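O-phospho-L-seryl-tRNA:Cys-tRNA synthase (Methanocaldococcus jannaschii DSM 2661, PDB 5X6B) converts O-phosphoseryl-tRNA into cysteinyl-tRNA, probably by pyridoxal-phosphate chemistry that replaces the phosphate of the tRNA-bound amino acid with sulfur. Local coordinates at residues Ala162-Glu167 / Tyr173-Glu178; Glu178-Val183 / Gly195-Thr200; Leu228-Thr233 / Met237-Lys242; Ala122-Phe127 / Ala154-Leu159. All blocks are in the same frame, centred on the assembly; numbering follows the deposited sequence.

Overall arrangement
Interactions 1, 2 and 3 reach the large seven-stranded mixed sheet of a fold type I pyridoxal-phosphate enzyme; interaction 4 joins two helices. Interactions 1 and 2 have centres about 9 Å apart and touch where Val164 CG2 packs on Tyr180 CD1 at 3.6 Å. Strand 194-200 of interaction 2 neighbours strand 226-229 of interaction 3, and Leu199 O probably accepts a hydrogen bond from Asn229 N at 2.9 Å. Interactions 3 and 4, with centres about 19 Å apart, approach the modified lysine at position 255 from different ends: Asn229 bonds its pyridine nitrogen, Ala122 and Arg123 its phosphate. The nearest atom of interaction 4 is about 20 Å from the bound nucleic acid.

Interaction 1: residues Ala162-Glu167 / Tyr173-Glu178; sequences AEVGYE and YKINLE
Tyr173 turns the edge of its ring toward the face of Tyr166, a T-shaped pair with centroids 5.5 Å apart and planes at 73°. The leading atom is Tyr173 CD1, 3.9 Å from Tyr166 CZ, while the carbonyl oxygens of Tyr173 and Lys174 lie at the rim of the Tyr166 ring. Glu167 and Lys174 run differently: with CG anti to the backbone N in each (chi1 -175° in Glu167), the extended chains lie alongside, pointing the same way, with Glu167 OE1 in a long salt bridge to Lys174 NZ at 3.8 Å. Between these pairs the backbones form an antiparallel bridge, Tyr166 with Ile175 being a non-hydrogen-bonded pair. Asn176 N donates to Gly165 O (3.0 Å, 157°), and Glu167 N to Lys174 O. On the buried side, Val164 CG1 meets Ile175 CG2 at 4.2 Å. Tyr166 OH is bonded to Asn145. Backbone bonds and aromatic packing fix the return of the chain, whereas the long ion pair of exposed Glu167, near the like charge of Glu178, probably adds little.

Interaction 2: residues Glu178-Val183 / Gly195-Thr200; sequences EGYKEV and GLILLT
With chi1 at -93°, Tyr180 sends its ring out from helix 179-188 toward Ile197 and Leu198 on strand 194-200. Ile197 starts out toward the helix, and with CG2 anti to its backbone N it is this methyl that meets the ring. It comes obliquely upon one bond of the phenol, 3.6 Å from both Tyr180 CD1 and Tyr180 CE1. Further along the ring, Leu199 CD1 comes to 3.7 Å from Tyr180 OH, again obliquely. The hydroxyl itself donates to the backbone oxygen of Leu198, OH to O 2.5 Å; it approaches at a C=O...O angle of 137° and is tilted out of the carbonyl plane. Leu198 takes part through its carbonyl, since its side chain sets off away from the helix.

The helix axis passes 11.1 Å from that of the strand and runs nearly antiparallel to it, at 152°, as expected of the helix in a beta-alpha-beta crossover. This one leads from strand 160-166 to strand 194-200 and passes over strand 139-143, where Tyr180 also rests on Val141 and Asp143. All the touching residues are buried, and the chemistry follows from that: a phenol can span the gap between helix and sheet, fill it with apolar surface, and still satisfy its polar tip on a main-chain carbonyl.

Interaction 3: residues Leu228-Thr233 / Met237-Lys242; sequences LNCAYT and MPVNGK
Thr233 packs against Met237 and Val239 with every atom of its side chain. CB, the branch point, lies 4.1 Å from Met237 CG and almost as close to Val239 CG2. From there the chain divides. OG1 sits between the backbone N and the carbonyl carbon (chi1 58°), which carries it over Val239 CG2 at 3.9 Å; the two side chains cross at about a right angle. The same hydroxyl is hydrogen-bonded to His201, so its polar need is met outside the loop. CG2, anti to the carbonyl carbon, ends against Met237 CE at 4.0 Å, a methyl brought round by the bend at the end of the methionine chain.

The backbone around Thr233 is a type II beta turn, Cys230 to Thr233, closed by Thr233 N donating to Cys230 O. It follows directly on strand 226-229 of the large sheet, and an Asx turn links the two: Asn229 OD1 accepts from Ala231 N at 3.2 Å, the donor lying above the carbonyl plane. ND2 of the same asparagine is bonded to the pyridine nitrogen of the cofactor-bearing lysine at position 255.

Thr233 O in turn receives Met237 N at 3.0 Å with an N-H...O angle of 160°, drawing the next part of the loop back toward the turn. At the other branch of Val239, CG1 meets Cys230 SG at 4.1 Å.

Interaction 4: residues Ala122-Phe127 / Ala154-Leu159; sequences AREGKF and AERAKL
Arg156 lays its aliphatic chain and guanidinium over one face of the Phe127 ring. The chain is extended from CG to NE, and with CG anti to the backbone N (chi1 -165°) it leaves its helix toward the ring. CG comes closest, 3.5 Å from Phe127 CE1 near the rim. CD follows as a CH-pi contact, 3.9 Å from the ring centroid, and CZ makes a cation-pi contact, 4.7 Å from that centroid and 23° off the normal. Guanidinium and ring planes are only 19° apart, close to a parallel stack. At the edge of the ring lies the backbone N of Ala157, whose CB is 4.1 Å from Phe127 CE1.

Ala157 stands where helix 148-156 finishes in a Schellman motif. Leu159 N reaches back to Ala154 O at 2.8 Å, and Lys158, with positive phi, is the C-prime residue. The facing helix 122-132 belongs to the cofactor site: at its start, the backbone nitrogens of Ala122 and Arg123 bind the phosphate of the modified lysine at position 255.

The charge of Arg156 has its main partner across the subunit interface, where NE forms a salt bridge with Glu289 of the second subunit. Within the chain, Glu124 OE2 lies near the guanidinium plane, 4.5 Å from Arg156 NH1, too far for a salt bridge but probably near enough to help stabilise the positive charge.

Interaction 1: residues Ala162-Glu167 / Tyr173-Glu178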
loop_
_atom_site.group_PDB
_atom_site.type_symbol
_atom_site.label_atom_id
_atom_site.label_comp_id
_atom_site.label_asym_id
_atom_site.label_seq_id
_atom_site.Cartn_x
_atom_site.Cartn_y
_atom_site.Cartn_z
ATOM N N ALA B 162 2.242 -12.443 -32.726
ATOM C CA ALA B 162 1.520 -13.532 -33.373
ATOM C C ALA B 162 0.776 -14.367 -32.328
ATOM O O ALA B 162 1.304 -14.639 -31.245
ATOM C CB ALA B 162 2.472 -14.399 -34.175
ATOM N N GLU B 163 -0.444 -14.777 -32.661
ATOM C CA GLU B 163 -1.304 -15.491 -31.722
ATOM C C GLU B 163 -1.319 -17.003 -31.941
ATOM O O GLU B 163 -1.523 -17.479 -33.057
ATOM C CB GLU B 163 -2.735 -14.951 -31.807
ATOM C CG GLU B 163 -2.877 -13.498 -31.371
ATOM C CD GLU B 163 -4.248 -12.924 -31.671
ATOM O OE1 GLU B 163 -4.974 -13.511 -32.500
ATOM O OE2 GLU B 163 -4.601 -11.886 -31.073
ATOM N N VAL B 164 -1.101 -17.751 -30.861
ATOM C CA VAL B 164 -1.292 -19.197 -30.871
ATOM C C VAL B 164 -2.765 -19.500 -30.624
ATOM O O VAL B 164 -3.343 -19.033 -29.647
ATOM C CB VAL B 164 -0.430 -19.899 -29.811
ATOM C CG1 VAL B 164 -0.806 -21.365 -29.711
ATOM C CG2 VAL B 164 1.045 -19.738 -30.136
ATOM N N GLY B 165 -3.368 -20.279 -31.514
ATOM C CA GLY B 165 -4.809 -20.453 -31.522
ATOM C C GLY B 165 -5.373 -21.513 -30.592
ATOM O O GLY B 165 -4.664 -22.102 -29.774
ATOM N N TYR B 166 -6.671 -21.752 -30.740
ATOM C CA TYR B 166 -7.399 -22.679 -29.889
ATOM C C TYR B 166 -7.247 -24.143 -30.289
ATOM O O TYR B 166 -7.199 -24.480 -31.470
ATOM C CB TYR B 166 -8.886 -22.323 -29.886
ATOM C CG TYR B 166 -9.187 -20.972 -29.293
ATOM C CD1 TYR B 166 -9.234 -20.792 -27.915
ATOM C CD2 TYR B 166 -9.428 -19.874 -30.107
ATOM C CE1 TYR B 166 -9.511 -19.557 -27.367
ATOM C CE2 TYR B 166 -9.706 -18.634 -29.568
ATOM C CZ TYR B 166 -9.748 -18.481 -28.198
ATOM O OH TYR B 166 -10.027 -17.245 -27.663
ATOM N N GLU B 167 -7.173 -25.001 -29.280
ATOM C CA GLU B 167 -7.330 -26.438 -29.451
ATOM C C GLU B 167 -8.810 -26.714 -29.687
ATOM O O GLU B 167 -9.194 -27.725 -30.264
ATOM C CB GLU B 167 -6.813 -27.178 -28.218
ATOM C CG GLU B 167 -6.817 -28.687 -28.304
ATOM C CD GLU B 167 -6.063 -29.321 -27.148
ATOM O OE1 GLU B 167 -5.356 -28.582 -26.429
ATOM O OE2 GLU B 167 -6.179 -30.550 -26.951
ATOM N N TYR B 173 -12.912 -22.848 -25.285
ATOM C CA TYR B 173 -11.891 -21.878 -25.683
ATOM C C TYR B 173 -10.516 -22.236 -25.121
ATOM O O TYR B 173 -9.815 -21.387 -24.570
ATOM C CB TYR B 173 -12.304 -20.470 -25.256
ATOM C CG TYR B 173 -13.512 -19.972 -26.014
ATOM C CD1 TYR B 173 -13.373 -19.398 -27.271
ATOM C CD2 TYR B 173 -14.791 -20.095 -25.489
ATOM C CE1 TYR B 173 -14.467 -18.948 -27.979
ATOM C CE2 TYR B 173 -15.898 -19.645 -26.194
ATOM C CZ TYR B 173 -15.725 -19.073 -27.442
ATOM O OH TYR B 173 -16.811 -18.620 -28.156
ATOM N N LYS B 174 -10.145 -23.505 -25.270
ATOM C CA LYS B 174 -8.860 -24.007 -24.795
ATOM C C LYS B 174 -7.739 -23.774 -25.807
ATOM O O LYS B 174 -7.896 -24.040 -26.995
ATOM C CB LYS B 174 -8.957 -25.501 -24.473
ATOM C CG LYS B 174 -7.632 -26.108 -24.043
ATOM C CD LYS B 174 -7.739 -27.596 -23.774
ATOM C CE LYS B 174 -6.402 -28.127 -23.276
ATOM N NZ LYS B 174 -6.459 -29.567 -22.933
ATOM N N ILE B 175 -6.601 -23.289 -25.318
ATOM C CA ILE B 175 -5.443 -23.008 -26.156
ATOM C C ILE B 175 -4.705 -24.275 -26.592
ATOM O O ILE B 175 -4.451 -25.168 -25.782
ATOM C CB ILE B 175 -4.445 -22.079 -25.423
ATOM C CG1 ILE B 175 -5.094 -20.727 -25.129
ATOM C CG2 ILE B 175 -3.169 -21.894 -26.228
ATOM C CD1 ILE B 175 -5.622 -20.024 -26.357
ATOM N N ASN B 176 -4.369 -24.345 -27.878
ATOM C CA ASN B 176 -3.492 -25.388 -28.392
ATOM C C ASN B 176 -2.038 -25.072 -28.042
ATOM O O ASN B 176 -1.344 -24.393 -28.797
ATOM C CB ASN B 176 -3.661 -25.527 -29.909
ATOM C CG ASN B 176 -2.945 -26.744 -30.479
ATOM O OD1 ASN B 176 -2.094 -27.351 -29.828
ATOM N ND2 ASN B 176 -3.286 -27.097 -31.712
ATOM N N LEU B 177 -1.580 -25.565 -26.896
ATOM C CA LEU B 177 -0.231 -25.257 -26.427
ATOM C C LEU B 177 0.837 -25.801 -27.375
ATOM O O LEU B 177 1.921 -25.231 -27.503
ATOM C CB LEU B 177 -0.011 -25.808 -25.012
ATOM C CG LEU B 177 -0.884 -25.182 -23.920
ATOM C CD1 LEU B 177 -0.479 -25.665 -22.530
ATOM C CD2 LEU B 177 -0.836 -23.667 -23.998
ATOM N N GLU B 178 0.519 -26.900 -28.048
ATOM C CA GLU B 178 1.444 -27.507 -28.993
ATOM C C GLU B 178 1.553 -26.652 -30.250
ATOM O O GLU B 178 2.525 -26.754 -30.999
ATOM C CB GLU B 178 0.998 -28.930 -29.342
ATOM C CG GLU B 178 0.949 -29.882 -28.142
ATOM C CD GLU B 178 -0.306 -29.724 -27.294
ATOM O OE1 GLU B 178 -1.208 -28.954 -27.687
ATOM O OE2 GLU B 178 -0.390 -30.371 -26.229
#

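Interaction 2: residues Glu178-Val183 / Gly195-Thr200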
loop_
_atom_site.group_PDB
_atom_site.type_symbol
_atom_site.label_atom_id
_atom_site.label_comp_id
_atom_site.label_asym_id
_atom_site.label_seq_id
_atom_site.Cartn_x
_atom_site.Cartn_y
_atom_site.Cartn_z
ATOM N N GLU B 178 0.519 -26.900 -28.048
ATOM C CA GLU B 178 1.444 -27.507 -28.993
ATOM C C GLU B 178 1.553 -26.652 -30.250
ATOM O O GLU B 178 2.525 -26.754 -30.999
ATOM C CB GLU B 178 0.998 -28.930 -29.342
ATOM C CG GLU B 178 0.949 -29.882 -28.142
ATOM C CD GLU B 178 -0.306 -29.724 -27.294
ATOM O OE1 GLU B 178 -1.208 -28.954 -27.687
ATOM O OE2 GLU B 178 -0.390 -30.371 -26.229
ATOM N N GLY B 179 0.557 -25.796 -30.462
ATOM C CA GLY B 179 0.537 -24.901 -31.605
ATOM C C GLY B 179 1.591 -23.808 -31.548
ATOM O O GLY B 179 1.785 -23.075 -32.519
ATOM N N TYR B 180 2.268 -23.691 -30.410
ATOM C CA TYR B 180 3.341 -22.717 -30.259
ATOM C C TYR B 180 4.478 -23.016 -31.223
ATOM O O TYR B 180 5.092 -22.099 -31.765
ATOM C CB TYR B 180 3.867 -22.700 -28.820
ATOM C CG TYR B 180 3.196 -21.676 -27.934
ATOM C CD1 TYR B 180 3.685 -20.379 -27.844
ATOM C CD2 TYR B 180 2.073 -22.005 -27.186
ATOM C CE1 TYR B 180 3.074 -19.437 -27.033
ATOM C CE2 TYR B 180 1.455 -21.074 -26.373
ATOM C CZ TYR B 180 1.959 -19.792 -26.300
ATOM O OH TYR B 180 1.340 -18.867 -25.493
ATOM N N LYS B 181 4.748 -24.301 -31.439
ATOM C CA LYS B 181 5.818 -24.711 -32.341
ATOM C C LYS B 181 5.559 -24.260 -33.781
ATOM O O LYS B 181 6.433 -23.666 -34.416
ATOM C CB LYS B 181 6.015 -26.232 -32.296
ATOM C CG LYS B 181 6.621 -26.791 -33.577
ATOM C CD LYS B 181 7.434 -28.057 -33.357
ATOM C CE LYS B 181 8.414 -28.262 -34.510
ATOM N NZ LYS B 181 9.109 -29.579 -34.473
ATOM N N GLU B 182 4.358 -24.530 -34.289
ATOM C CA GLU B 182 4.032 -24.216 -35.682
ATOM C C GLU B 182 4.107 -22.722 -35.971
ATOM O O GLU B 182 4.584 -22.317 -37.029
ATOM C CB GLU B 182 2.639 -24.738 -36.054
ATOM C CG GLU B 182 2.275 -26.066 -35.410
ATOM C CD GLU B 182 0.824 -26.461 -35.638
ATOM O OE1 GLU B 182 0.097 -25.717 -36.334
ATOM O OE2 GLU B 182 0.412 -27.519 -35.117
ATOM N N VAL B 183 3.647 -21.907 -35.026
ATOM C CA VAL B 183 3.680 -20.457 -35.182
ATOM C C VAL B 183 5.116 -19.940 -35.249
ATOM O O VAL B 183 5.465 -19.156 -36.138
ATOM C CB VAL B 183 2.932 -19.758 -34.031
ATOM C CG1 VAL B 183 3.082 -18.250 -34.135
ATOM C CG2 VAL B 183 1.462 -20.147 -34.046
ATOM N N GLY B 195 11.502 -12.981 -30.380
ATOM C CA GLY B 195 12.261 -12.576 -29.214
ATOM C C GLY B 195 11.716 -13.135 -27.915
ATOM O O GLY B 195 12.461 -13.328 -26.953
ATOM N N LEU B 196 10.417 -13.409 -27.886
ATOM C CA LEU B 196 9.778 -13.830 -26.650
ATOM C C LEU B 196 8.565 -14.738 -26.852
ATOM O O LEU B 196 7.696 -14.473 -27.690
ATOM C CB LEU B 196 9.358 -12.596 -25.845
ATOM C CG LEU B 196 8.786 -12.846 -24.447
ATOM C CD1 LEU B 196 9.828 -13.501 -23.560
ATOM C CD2 LEU B 196 8.292 -11.547 -23.835
ATOM N N ILE B 197 8.515 -15.808 -26.064
ATOM C CA ILE B 197 7.325 -16.649 -25.983
ATOM C C ILE B 197 6.540 -16.339 -24.706
ATOM O O ILE B 197 7.093 -16.351 -23.602
ATOM C CB ILE B 197 7.689 -18.139 -26.018
ATOM C CG1 ILE B 197 8.451 -18.458 -27.300
ATOM C CG2 ILE B 197 6.437 -18.996 -25.926
ATOM C CD1 ILE B 197 8.985 -19.856 -27.343
ATOM N N LEU B 198 5.250 -16.058 -24.866
ATOM C CA LEU B 198 4.410 -15.629 -23.751
ATOM C C LEU B 198 3.184 -16.528 -23.580
ATOM O O LEU B 198 2.460 -16.795 -24.539
ATOM C CB LEU B 198 3.973 -14.172 -23.957
ATOM C CG LEU B 198 3.221 -13.439 -22.841
ATOM C CD1 LEU B 198 3.603 -11.967 -22.845
ATOM C CD2 LEU B 198 1.712 -13.584 -22.994
ATOM N N LEU B 199 2.952 -16.990 -22.356
ATOM C CA LEU B 199 1.768 -17.792 -22.064
ATOM C C LEU B 199 0.953 -17.198 -20.917
ATOM O O LEU B 199 1.439 -17.074 -19.792
ATOM C CB LEU B 199 2.158 -19.235 -21.727
ATOM C CG LEU B 199 1.003 -20.139 -21.279
ATOM C CD1 LEU B 199 -0.053 -20.270 -22.372
ATOM C CD2 LEU B 199 1.515 -21.506 -20.851
ATOM N N THR B 200 -0.286 -16.820 -21.214
ATOM C CA THR B 200 -1.210 -16.380 -20.184
ATOM C C THR B 200 -1.626 -17.595 -19.366
ATOM O O THR B 200 -2.461 -18.386 -19.809
ATOM C CB THR B 200 -2.448 -15.697 -20.783
ATOM O OG1 THR B 200 -2.035 -14.604 -21.608
ATOM C CG2 THR B 200 -3.345 -15.170 -19.684
#

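Interaction 3: residues Leu228-Thr233 / Met237-Lys242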
loop_
_atom_site.group_PDB
_atom_site.type_symbol
_atom_site.label_atom_id
_atom_site.label_comp_id
_atom_site.label_asym_id
_atom_site.label_seq_id
_atom_site.Cartn_x
_atom_site.Cartn_y
_atom_site.Cartn_z
ATOM N N LEU B 228 6.013 -16.441 -18.524
ATOM C CA LEU B 228 4.721 -16.956 -18.080
ATOM C C LEU B 228 3.948 -15.870 -17.334
ATOM O O LEU B 228 4.373 -15.417 -16.268
ATOM C CB LEU B 228 4.914 -18.187 -17.192
ATOM C CG LEU B 228 3.667 -18.885 -16.645
ATOM C CD1 LEU B 228 2.765 -19.384 -17.764
ATOM C CD2 LEU B 228 4.065 -20.023 -15.724
ATOM N N ASN B 229 2.830 -15.436 -17.907
ATOM C CA ASN B 229 1.999 -14.422 -17.263
ATOM C C ASN B 229 1.204 -15.020 -16.116
ATOM O O ASN B 229 0.104 -15.536 -16.311
ATOM C CB ASN B 229 1.043 -13.773 -18.260
ATOM C CG ASN B 229 0.218 -12.666 -17.632
ATOM O OD1 ASN B 229 0.500 -12.223 -16.520
ATOM N ND2 ASN B 229 -0.814 -12.218 -18.339
ATOM N N CYS B 230 1.761 -14.934 -14.917
ATOM C CA CYS B 230 1.131 -15.519 -13.750
ATOM C C CYS B 230 0.230 -14.545 -13.004
ATOM O O CYS B 230 -0.056 -14.732 -11.820
ATOM C CB CYS B 230 2.194 -16.067 -12.815
ATOM S SG CYS B 230 2.966 -17.553 -13.448
ATOM N N ALA B 231 -0.202 -13.496 -13.695
ATOM C CA ALA B 231 -1.345 -12.735 -13.229
ATOM C C ALA B 231 -2.469 -13.748 -13.125
ATOM O O ALA B 231 -2.629 -14.565 -14.030
ATOM C CB ALA B 231 -1.698 -11.609 -14.188
ATOM N N TYR B 232 -3.202 -13.720 -12.017
ATOM C CA TYR B 232 -4.315 -14.645 -11.749
ATOM C C TYR B 232 -3.919 -16.054 -11.332
ATOM O O TYR B 232 -4.803 -16.882 -11.117
ATOM C CB TYR B 232 -5.253 -14.774 -12.954
ATOM C CG TYR B 232 -6.483 -13.905 -12.917
ATOM C CD1 TYR B 232 -7.171 -13.679 -11.729
ATOM C CD2 TYR B 232 -6.986 -13.346 -14.082
ATOM C CE1 TYR B 232 -8.304 -12.893 -11.703
ATOM C CE2 TYR B 232 -8.121 -12.565 -14.067
ATOM C CZ TYR B 232 -8.776 -12.341 -12.876
ATOM O OH TYR B 232 -9.905 -11.557 -12.859
ATOM N N THR B 233 -2.627 -16.350 -11.213
ATOM C CA THR B 233 -2.248 -17.635 -10.618
ATOM C C THR B 233 -1.368 -17.480 -9.387
ATOM O O THR B 233 -1.601 -18.143 -8.378
ATOM C CB THR B 233 -1.518 -18.565 -11.611
ATOM O OG1 THR B 233 -0.343 -17.921 -12.116
ATOM C CG2 THR B 233 -2.432 -18.946 -12.756
ATOM N N MET B 237 -2.911 -20.137 -6.499
ATOM C CA MET B 237 -2.434 -21.512 -6.542
ATOM C C MET B 237 -0.912 -21.505 -6.507
ATOM O O MET B 237 -0.291 -20.503 -6.846
ATOM C CB MET B 237 -2.947 -22.223 -7.795
ATOM C CG MET B 237 -2.313 -21.731 -9.080
ATOM S SD MET B 237 -3.049 -22.478 -10.546
ATOM C CE MET B 237 -4.605 -21.603 -10.668
ATOM N N PRO B 238 -0.303 -22.617 -6.074
ATOM C CA PRO B 238 1.163 -22.698 -6.083
ATOM C C PRO B 238 1.731 -22.707 -7.501
ATOM O O PRO B 238 1.101 -23.238 -8.415
ATOM C CB PRO B 238 1.448 -24.021 -5.363
ATOM C CG PRO B 238 0.180 -24.796 -5.451
ATOM C CD PRO B 238 -0.919 -23.789 -5.432
ATOM N N VAL B 239 2.904 -22.106 -7.681
ATOM C CA VAL B 239 3.531 -22.014 -8.996
ATOM C C VAL B 239 5.035 -22.248 -8.911
ATOM O O VAL B 239 5.737 -21.551 -8.182
ATOM C CB VAL B 239 3.281 -20.643 -9.656
ATOM C CG1 VAL B 239 4.139 -20.492 -10.903
ATOM C CG2 VAL B 239 1.806 -20.469 -10.003
ATOM N N ASN B 240 5.523 -23.238 -9.655
ATOM C CA ASN B 240 6.954 -23.516 -9.720
ATOM C C ASN B 240 7.509 -23.099 -11.073
ATOM O O ASN B 240 7.251 -23.746 -12.089
ATOM C CB ASN B 240 7.232 -25.000 -9.464
ATOM C CG ASN B 240 8.715 -25.299 -9.298
ATOM O OD1 ASN B 240 9.573 -24.554 -9.770
ATOM N ND2 ASN B 240 9.021 -26.397 -8.623
ATOM N N GLY B 241 8.282 -22.018 -11.075
ATOM C CA GLY B 241 8.816 -21.466 -12.307
ATOM C C GLY B 241 9.835 -22.337 -13.020
ATOM O O GLY B 241 9.828 -22.430 -14.247
ATOM N N LYS B 242 10.720 -22.972 -12.259
ATOM C CA LYS B 242 11.754 -23.811 -12.856
ATOM C C LYS B 242 11.186 -25.096 -13.452
ATOM O O LYS B 242 11.654 -25.548 -14.498
ATOM C CB LYS B 242 12.833 -24.148 -11.827
ATOM C CG LYS B 242 13.678 -22.955 -11.418
ATOM C CD LYS B 242 14.705 -23.326 -10.359
ATOM C CE LYS B 242 15.463 -22.096 -9.886
ATOM N NZ LYS B 242 16.228 -21.460 -10.994
#

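Interaction 4: residues Ala122-Phe127 / Ala154-Leu159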
loop_
_atom_site.group_PDB
_atom_site.type_symbol
_atom_site.label_atom_id
_atom_site.label_comp_id
_atom_site.label_asym_id
_atom_site.label_seq_id
_atom_site.Cartn_x
_atom_site.Cartn_y
_atom_site.Cartn_z
ATOM N N ALA B 122 1.617 -6.437 -13.310
ATOM C CA ALA B 122 1.995 -7.413 -14.324
ATOM C C ALA B 122 2.231 -6.740 -15.681
ATOM O O ALA B 122 3.036 -7.211 -16.483
ATOM C CB ALA B 122 0.926 -8.493 -14.436
ATOM N N ARG B 123 1.514 -5.647 -15.930
ATOM C CA ARG B 123 1.735 -4.813 -17.107
ATOM C C ARG B 123 3.208 -4.451 -17.245
ATOM O O ARG B 123 3.866 -4.822 -18.215
ATOM C CB ARG B 123 0.909 -3.525 -17.022
ATOM C CG ARG B 123 -0.585 -3.694 -17.194
ATOM C CD ARG B 123 -1.331 -2.479 -16.648
ATOM N NE ARG B 123 -2.769 -2.524 -16.910
ATOM C CZ ARG B 123 -3.659 -3.117 -16.122
ATOM N NH1 ARG B 123 -3.269 -3.730 -15.013
ATOM N NH2 ARG B 123 -4.946 -3.101 -16.442
ATOM N N GLU B 124 3.712 -3.725 -16.250
ATOM C CA GLU B 124 5.071 -3.201 -16.275
ATOM C C GLU B 124 6.106 -4.313 -16.355
ATOM O O GLU B 124 7.146 -4.150 -16.988
ATOM C CB GLU B 124 5.328 -2.330 -15.041
ATOM C CG GLU B 124 4.489 -1.054 -14.984
ATOM C CD GLU B 124 4.963 0.024 -15.957
ATOM O OE1 GLU B 124 5.955 -0.204 -16.688
ATOM O OE2 GLU B 124 4.339 1.109 -15.987
ATOM N N GLY B 125 5.817 -5.440 -15.715
ATOM C CA GLY B 125 6.712 -6.582 -15.744
ATOM C C GLY B 125 6.884 -7.124 -17.152
ATOM O O GLY B 125 7.984 -7.508 -17.550
ATOM N N LYS B 126 5.791 -7.150 -17.906
ATOM C CA LYS B 126 5.829 -7.602 -19.288
ATOM C C LYS B 126 6.619 -6.622 -20.133
ATOM O O LYS B 126 7.518 -7.010 -20.881
ATOM C CB LYS B 126 4.421 -7.743 -19.867
ATOM C CG LYS B 126 3.542 -8.786 -19.213
ATOM C CD LYS B 126 2.144 -8.669 -19.786
ATOM C CE LYS B 126 1.167 -9.580 -19.097
ATOM N NZ LYS B 126 -0.206 -9.343 -19.621
ATOM N N PHE B 127 6.260 -5.347 -20.014
ATOM C CA PHE B 127 6.912 -4.298 -20.777
ATOM C C PHE B 127 8.411 -4.281 -20.526
ATOM O O PHE B 127 9.195 -4.075 -21.450
ATOM C CB PHE B 127 6.322 -2.931 -20.449
ATOM C CG PHE B 127 7.028 -1.800 -21.136
ATOM C CD1 PHE B 127 6.966 -1.669 -22.517
ATOM C CD2 PHE B 127 7.762 -0.879 -20.410
ATOM C CE1 PHE B 127 7.620 -0.635 -23.160
ATOM C CE2 PHE B 127 8.417 0.156 -21.044
ATOM C CZ PHE B 127 8.346 0.278 -22.424
ATOM N N ALA B 154 3.502 -4.874 -25.873
ATOM C CA ALA B 154 4.294 -5.232 -27.046
ATOM C C ALA B 154 4.384 -4.063 -28.017
ATOM O O ALA B 154 5.461 -3.741 -28.522
ATOM C CB ALA B 154 3.711 -6.449 -27.731
ATOM N N GLU B 155 3.245 -3.426 -28.264
ATOM C CA GLU B 155 3.196 -2.252 -29.116
ATOM C C GLU B 155 4.073 -1.141 -28.537
ATOM O O GLU B 155 4.729 -0.412 -29.276
ATOM C CB GLU B 155 1.750 -1.780 -29.286
ATOM C CG GLU B 155 1.559 -0.711 -30.350
ATOM C CD GLU B 155 0.094 -0.490 -30.693
ATOM O OE1 GLU B 155 -0.748 -1.298 -30.247
ATOM O OE2 GLU B 155 -0.213 0.486 -31.411
ATOM N N ARG B 156 4.104 -1.033 -27.212
ATOM C CA ARG B 156 4.927 -0.018 -26.566
ATOM C C ARG B 156 6.407 -0.362 -26.690
ATOM O O ARG B 156 7.250 0.527 -26.800
ATOM C CB ARG B 156 4.555 0.144 -25.091
ATOM C CG ARG B 156 5.111 1.422 -24.482
ATOM C CD ARG B 156 4.791 1.565 -23.004
ATOM N NE ARG B 156 5.202 2.874 -22.498
ATOM C CZ ARG B 156 5.216 3.214 -21.213
ATOM N NH1 ARG B 156 4.854 2.337 -20.286
ATOM N NH2 ARG B 156 5.604 4.430 -20.852
ATOM N N ALA B 157 6.722 -1.651 -26.672
ATOM C CA ALA B 157 8.102 -2.087 -26.835
ATOM C C ALA B 157 8.440 -2.204 -28.318
ATOM O O ALA B 157 9.503 -2.716 -28.684
ATOM C CB ALA B 157 8.340 -3.406 -26.125
ATOM N N LYS B 158 7.528 -1.718 -29.159
ATOM C CA LYS B 158 7.694 -1.744 -30.608
ATOM C C LYS B 158 8.020 -3.152 -31.088
ATOM O O LYS B 158 8.979 -3.366 -31.826
ATOM C CB LYS B 158 8.782 -0.759 -31.039
ATOM C CG LYS B 158 8.452 0.688 -30.708
ATOM C CD LYS B 158 9.582 1.618 -31.100
ATOM C CE LYS B 158 9.164 3.075 -30.973
ATOM N NZ LYS B 158 8.740 3.421 -29.591
ATOM N N LEU B 159 7.219 -4.108 -30.635
ATOM C CA LEU B 159 7.377 -5.499 -31.023
ATOM C C LEU B 159 6.169 -5.958 -31.820
ATOM O O LEU B 159 5.086 -5.378 -31.712
ATOM C CB LEU B 159 7.564 -6.390 -29.795
ATOM C CG LEU B 159 8.818 -6.124 -28.967
ATOM C CD1 LEU B 159 8.895 -7.087 -27.793
ATOM C CD2 LEU B 159 10.060 -6.231 -29.835
#